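Local coordinates for hypothetical protein PH1819 (Pyrococcus horikoshii, PDB 2EEN) that is of unknown function but belongs to the CYTH family, whose members typically act on triphosphate-bearing substrates, and forms a dimer, at residues I14-K17 against V18-F22; L153-I156 against L157-G161. One frame throughout, in Å; residues are numbered along the deposited sequence.

Overall arrangement
Interaction 1 comes first along the chain, in the last turns of helix 12-19 and the turn that leads into strand 23-36; interaction 2 lies far downstream, at the end of helix 146-160. Each is local and closes no long loop, and the two follow in series without nesting or crossing. In space they meet, with centres about 12 Å apart. Lys17 NZ probably hydrogen-bonds Glu159 O at 2.9 Å, while Phe22 CE2 lies 3.8 Å from Leu160 CD2. Both helix ends also rest on strands 120-127 and 131-139, so two segments remote in sequence cover neighbouring ground on the antiparallel sheet of the CYTH domain.

Interaction 1. Residues I14-K17 against V18-F22; sequences IFEK and VRETF
Ile14 O takes the N-H of Val18 at 3.1 Å, and the side chains of both residues turn to Ile134 on strand 131-139. Phe15 O is bonded in the same way by Arg19 N. Beyond this backbone link, Arg19 passes back beside Phe15: its CG lies anti to its own carbonyl carbon (chi1 -60°) and the chain runs extended to NE, which brings NH2 to 3.7 Å from Phe15 CD2, with the guanidinium and ring planes 82° apart. Glu16 O accepts from Glu20 N, while the Glu16 side chain crosses that of Arg19 at about a right angle and makes a long salt bridge, Glu16 OE2 to Arg19 NH1 3.9 Å. Arg19 NE is held by Glu112, so an alanine here would probably leave the Glu112 carboxylate without its mate and remove the packing against Phe15 CB and CD2. Glu16 OE1 and Glu20 OE2 stand 4.0 Å apart, a like-charge pair probably eased by the nearby arginine. Lys17 O receives the Thr21 hydroxyl at 2.6 Å, tilted 34° from the carbonyl plane, and a weak bond from Glu20 N; the Lys17 amine reaches Glu159 O. Fraying i to i+4 bonds, with a threonine hydroxyl taking the Lys17 carbonyl and Val18 O accepting from both Thr21 N and Phe22 N, mark the C-terminal end of an amphipathic helix packed on the antiparallel sheet of a CYTH domain.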
loop_
_atom_site.group_PDB
_atom_site.type_symbol
_atom_site.label_atom_id
_atom_site.label_comp_id
_atom_site.label_asym_id
_atom_site.label_seq_id
_atom_site.Cartn_x
_atom_site.Cartn_y
_atom_site.Cartn_z
ATOM N N ILE A 14 -34.086 -15.902 -1.662
ATOM C CA ILE A 14 -33.028 -16.052 -0.668
ATOM C C ILE A 14 -32.805 -14.733 0.066
ATOM O O ILE A 14 -32.633 -14.714 1.286
ATOM C CB ILE A 14 -31.711 -16.522 -1.331
ATOM C CG1 ILE A 14 -31.880 -17.964 -1.821
ATOM C CG2 ILE A 14 -30.557 -16.432 -0.342
ATOM C CD1 ILE A 14 -30.704 -18.504 -2.610
ATOM N N PHE A 15 -32.812 -13.635 -0.683
ATOM C CA PHE A 15 -32.624 -12.309 -0.102
ATOM C C PHE A 15 -33.687 -12.022 0.954
ATOM O O PHE A 15 -33.369 -11.592 2.064
ATOM C CB PHE A 15 -32.676 -11.237 -1.199
ATOM C CG PHE A 15 -31.357 -11.014 -1.903
ATOM C CD1 PHE A 15 -30.386 -12.008 -1.933
ATOM C CD2 PHE A 15 -31.095 -9.805 -2.542
ATOM C CE1 PHE A 15 -29.173 -11.805 -2.589
ATOM C CE2 PHE A 15 -29.887 -9.590 -3.202
ATOM C CZ PHE A 15 -28.921 -10.594 -3.224
ATOM N N GLU A 16 -34.949 -12.267 0.615
ATOM C CA GLU A 16 -36.033 -12.013 1.556
ATOM C C GLU A 16 -35.940 -12.870 2.806
ATOM O O GLU A 16 -36.208 -12.390 3.909
ATOM C CB GLU A 16 -37.392 -12.251 0.897
ATOM C CG GLU A 16 -38.250 -11.002 0.813
ATOM C CD GLU A 16 -38.431 -10.319 2.158
ATOM O OE1 GLU A 16 -38.953 -10.959 3.097
ATOM O OE2 GLU A 16 -38.053 -9.134 2.277
ATOM N N LYS A 17 -35.569 -14.135 2.632
ATOM C CA LYS A 17 -35.459 -15.052 3.758
ATOM C C LYS A 17 -34.399 -14.547 4.728
ATOM O O LYS A 17 -34.568 -14.616 5.944
ATOM C CB LYS A 17 -35.120 -16.463 3.266
ATOM C CG LYS A 17 -35.241 -17.533 4.344
ATOM C CD LYS A 17 -35.219 -18.955 3.807
ATOM C CE LYS A 17 -35.484 -19.971 4.909
ATOM N NZ LYS A 17 -35.306 -21.345 4.365
ATOM N N VAL A 18 -33.311 -14.014 4.191
ATOM C CA VAL A 18 -32.265 -13.486 5.048
ATOM C C VAL A 18 -32.779 -12.278 5.821
ATOM O O VAL A 18 -32.517 -12.139 7.017
ATOM C CB VAL A 18 -31.033 -13.073 4.224
ATOM C CG1 VAL A 18 -30.135 -12.164 5.040
ATOM C CG2 VAL A 18 -30.275 -14.318 3.793
ATOM N N ARG A 19 -33.517 -11.406 5.142
ATOM C CA ARG A 19 -34.039 -10.206 5.786
ATOM C C ARG A 19 -35.015 -10.538 6.907
ATOM O O ARG A 19 -35.143 -9.780 7.874
ATOM C CB ARG A 19 -34.722 -9.301 4.758
ATOM C CG ARG A 19 -33.810 -8.819 3.644
ATOM C CD ARG A 19 -34.456 -7.687 2.861
ATOM N NE ARG A 19 -33.662 -7.299 1.699
ATOM C CZ ARG A 19 -33.853 -7.770 0.471
ATOM N NH1 ARG A 19 -34.819 -8.651 0.236
ATOM N NH2 ARG A 19 -33.076 -7.365 -0.520
ATOM N N GLU A 20 -35.691 -11.674 6.778
ATOM C CA GLU A 20 -36.662 -12.118 7.776
ATOM C C GLU A 20 -36.072 -13.123 8.769
ATOM O O GLU A 20 -36.784 -13.653 9.622
ATOM C CB GLU A 20 -37.872 -12.741 7.074
ATOM C CG GLU A 20 -38.661 -11.768 6.202
ATOM C CD GLU A 20 -39.523 -10.814 7.012
ATOM O OE1 GLU A 20 -38.998 -10.190 7.958
ATOM O OE2 GLU A 20 -40.727 -10.683 6.699
ATOM N N THR A 21 -34.773 -13.383 8.672
ATOM C CA THR A 21 -34.139 -14.341 9.572
ATOM C C THR A 21 -33.032 -13.726 10.412
ATOM O O THR A 21 -32.802 -14.131 11.553
ATOM C CB THR A 21 -33.513 -15.514 8.794
ATOM O OG1 THR A 21 -34.524 -16.187 8.037
ATOM C CG2 THR A 21 -32.854 -16.496 9.753
ATOM N N PHE A 22 -32.346 -12.744 9.844
ATOM C CA PHE A 22 -31.228 -12.135 10.537
ATOM C C PHE A 22 -31.288 -10.635 10.710
ATOM O O PHE A 22 -31.932 -9.916 9.952
ATOM C CB PHE A 22 -29.931 -12.487 9.810
ATOM C CG PHE A 22 -29.700 -13.958 9.666
ATOM C CD1 PHE A 22 -29.422 -14.746 10.779
ATOM C CD2 PHE A 22 -29.758 -14.562 8.413
ATOM C CE1 PHE A 22 -29.201 -16.117 10.648
ATOM C CE2 PHE A 22 -29.538 -15.925 8.270
ATOM C CZ PHE A 22 -29.260 -16.705 9.389
#

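Interaction 2. Residues L153-I156 against L157-G161; sequences LEKI and LRELG
Glu154 and Arg158, one helical turn apart, run side by side and point the same way, joined by a salt bridge between the Glu154 carboxylate and Arg158 NE. Its single direct bond is weak: Arg158 NE gives its hydrogen to Glu154 OE2 over 3.3 Å, fairly straight at 158°. The oxygen comes in at the edge of the guanidinium, in its plane, although the carboxylate itself is turned 61° from that plane. Glu154 can reach this far because its CG is anti to the backbone N (chi1 -167°) and the chain beyond stays extended. A water reinforces the pair, accepting from Arg158 NH2 at 2.9 Å and donating weakly to the same OE2, so it bridges the two members of the ion pair. Lys155 and Glu159 also lie alongside each other, but their charged atoms, NZ and OE2, remain 5.1 Å apart, so any attraction is probably weak.

Backbone bonds run from Leu157 N to Leu153 O, from Arg158 N to Glu154 O and from Glu159 N to Lys155 O, the last at 2.9 Å. The helix then ends in a Schellman motif: Gly161 takes up a positive phi, its N donates to Arg158 O at 3.1 Å, and Leu160 N donates to Leu157 O. At these backbone angles a side chain on Gly161 would press against the carbonyl oxygen of Leu160.

On the sheet-facing side, Leu160 packs its CG against the carbonyl oxygen of Ile156, 3.3 Å from Ile156 O, while the apolar contact of its CD1 with Ile156 CG2 is loose, at 4.4 Å. Both residues rest on Ile122 of strand 120-127. Leu153 and Leu157 turn to Ile136 on strand 131-139, and Phe165 from a following loop touches Leu157 as well as Glu154 and Arg158.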
loop_
_atom_site.group_PDB
_atom_site.type_symbol
_atom_site.label_atom_id
_atom_site.label_comp_id
_atom_site.label_asym_id
_atom_site.label_seq_id
_atom_site.Cartn_x
_atom_site.Cartn_y
_atom_site.Cartn_z
ATOM N N LEU A 153 -20.645 -22.926 7.788
ATOM C CA LEU A 153 -21.179 -21.874 6.935
ATOM C C LEU A 153 -21.986 -22.409 5.761
ATOM O O LEU A 153 -22.997 -21.819 5.374
ATOM C CB LEU A 153 -20.046 -20.971 6.438
ATOM C CG LEU A 153 -19.734 -19.757 7.326
ATOM C CD1 LEU A 153 -19.635 -20.160 8.792
ATOM C CD2 LEU A 153 -18.433 -19.118 6.854
ATOM N N GLU A 154 -21.551 -23.532 5.195
ATOM C CA GLU A 154 -22.277 -24.107 4.080
ATOM C C GLU A 154 -23.665 -24.500 4.567
ATOM O O GLU A 154 -24.651 -24.306 3.866
ATOM C CB GLU A 154 -21.557 -25.338 3.524
ATOM C CG GLU A 154 -22.110 -25.782 2.183
ATOM C CD GLU A 154 -21.477 -27.060 1.673
ATOM O OE1 GLU A 154 -20.233 -27.176 1.727
ATOM O OE2 GLU A 154 -22.224 -27.944 1.203
ATOM N N LYS A 155 -23.736 -25.045 5.780
ATOM C CA LYS A 155 -25.021 -25.450 6.345
ATOM C C LYS A 155 -25.960 -24.257 6.500
ATOM O O LYS A 155 -27.139 -24.333 6.160
ATOM C CB LYS A 155 -24.828 -26.136 7.702
ATOM C CG LYS A 155 -26.139 -26.548 8.363
ATOM C CD LYS A 155 -25.903 -27.426 9.582
ATOM C CE LYS A 155 -27.199 -28.079 10.032
ATOM N NZ LYS A 155 -26.989 -29.021 11.165
ATOM N N ILE A 156 -25.434 -23.145 7.006
ATOM C CA ILE A 156 -26.242 -21.945 7.187
ATOM C C ILE A 156 -26.828 -21.471 5.856
ATOM O O ILE A 156 -28.014 -21.159 5.770
ATOM C CB ILE A 156 -25.408 -20.814 7.820
ATOM C CG1 ILE A 156 -25.053 -21.187 9.261
ATOM C CG2 ILE A 156 -26.184 -19.508 7.793
ATOM C CD1 ILE A 156 -24.033 -20.274 9.890
ATOM N N LEU A 157 -26.001 -21.428 4.817
ATOM C CA LEU A 157 -26.481 -20.995 3.510
ATOM C C LEU A 157 -27.492 -21.962 2.898
ATOM O O LEU A 157 -28.495 -21.534 2.328
ATOM C CB LEU A 157 -25.310 -20.796 2.546
ATOM C CG LEU A 157 -24.469 -19.562 2.870
ATOM C CD1 LEU A 157 -23.440 -19.345 1.777
ATOM C CD2 LEU A 157 -25.383 -18.349 2.999
ATOM N N ARG A 158 -27.237 -23.259 3.024
ATOM C CA ARG A 158 -28.165 -24.233 2.465
ATOM C C ARG A 158 -29.504 -24.165 3.189
ATOM O O ARG A 158 -30.560 -24.370 2.584
ATOM C CB ARG A 158 -27.567 -25.643 2.529
ATOM C CG ARG A 158 -26.524 -25.880 1.446
ATOM C CD ARG A 158 -26.081 -27.328 1.356
ATOM N NE ARG A 158 -25.335 -27.548 0.122
ATOM C CZ ARG A 158 -25.890 -27.570 -1.089
ATOM N NH1 ARG A 158 -27.198 -27.395 -1.230
ATOM N NH2 ARG A 158 -25.131 -27.743 -2.163
ATOM N N GLU A 159 -29.471 -23.844 4.478
ATOM C CA GLU A 159 -30.704 -23.736 5.244
ATOM C C GLU A 159 -31.509 -22.514 4.815
ATOM O O GLU A 159 -32.698 -22.402 5.127
ATOM C CB GLU A 159 -30.401 -23.664 6.738
ATOM C CG GLU A 159 -29.872 -24.970 7.309
ATOM C CD GLU A 159 -30.931 -26.058 7.516
ATOM O OE1 GLU A 159 -32.142 -25.842 7.266
ATOM O OE2 GLU A 159 -30.526 -27.143 7.980
ATOM N N LEU A 160 -30.860 -21.601 4.097
ATOM C CA LEU A 160 -31.518 -20.395 3.605
ATOM C C LEU A 160 -32.040 -20.586 2.187
ATOM O O LEU A 160 -32.776 -19.747 1.670
ATOM C CB LEU A 160 -30.546 -19.221 3.637
ATOM C CG LEU A 160 -30.168 -18.747 5.039
ATOM C CD1 LEU A 160 -29.002 -17.771 4.945
ATOM C CD2 LEU A 160 -31.377 -18.107 5.710
ATOM N N GLY A 161 -31.649 -21.687 1.558
ATOM C CA GLY A 161 -32.108 -21.959 0.211
ATOM C C GLY A 161 -31.034 -21.930 -0.857
ATOM O O GLY A 161 -31.324 -22.145 -2.035
HETATM O O HOH W 1 -22.205 -27.590 -2.224
#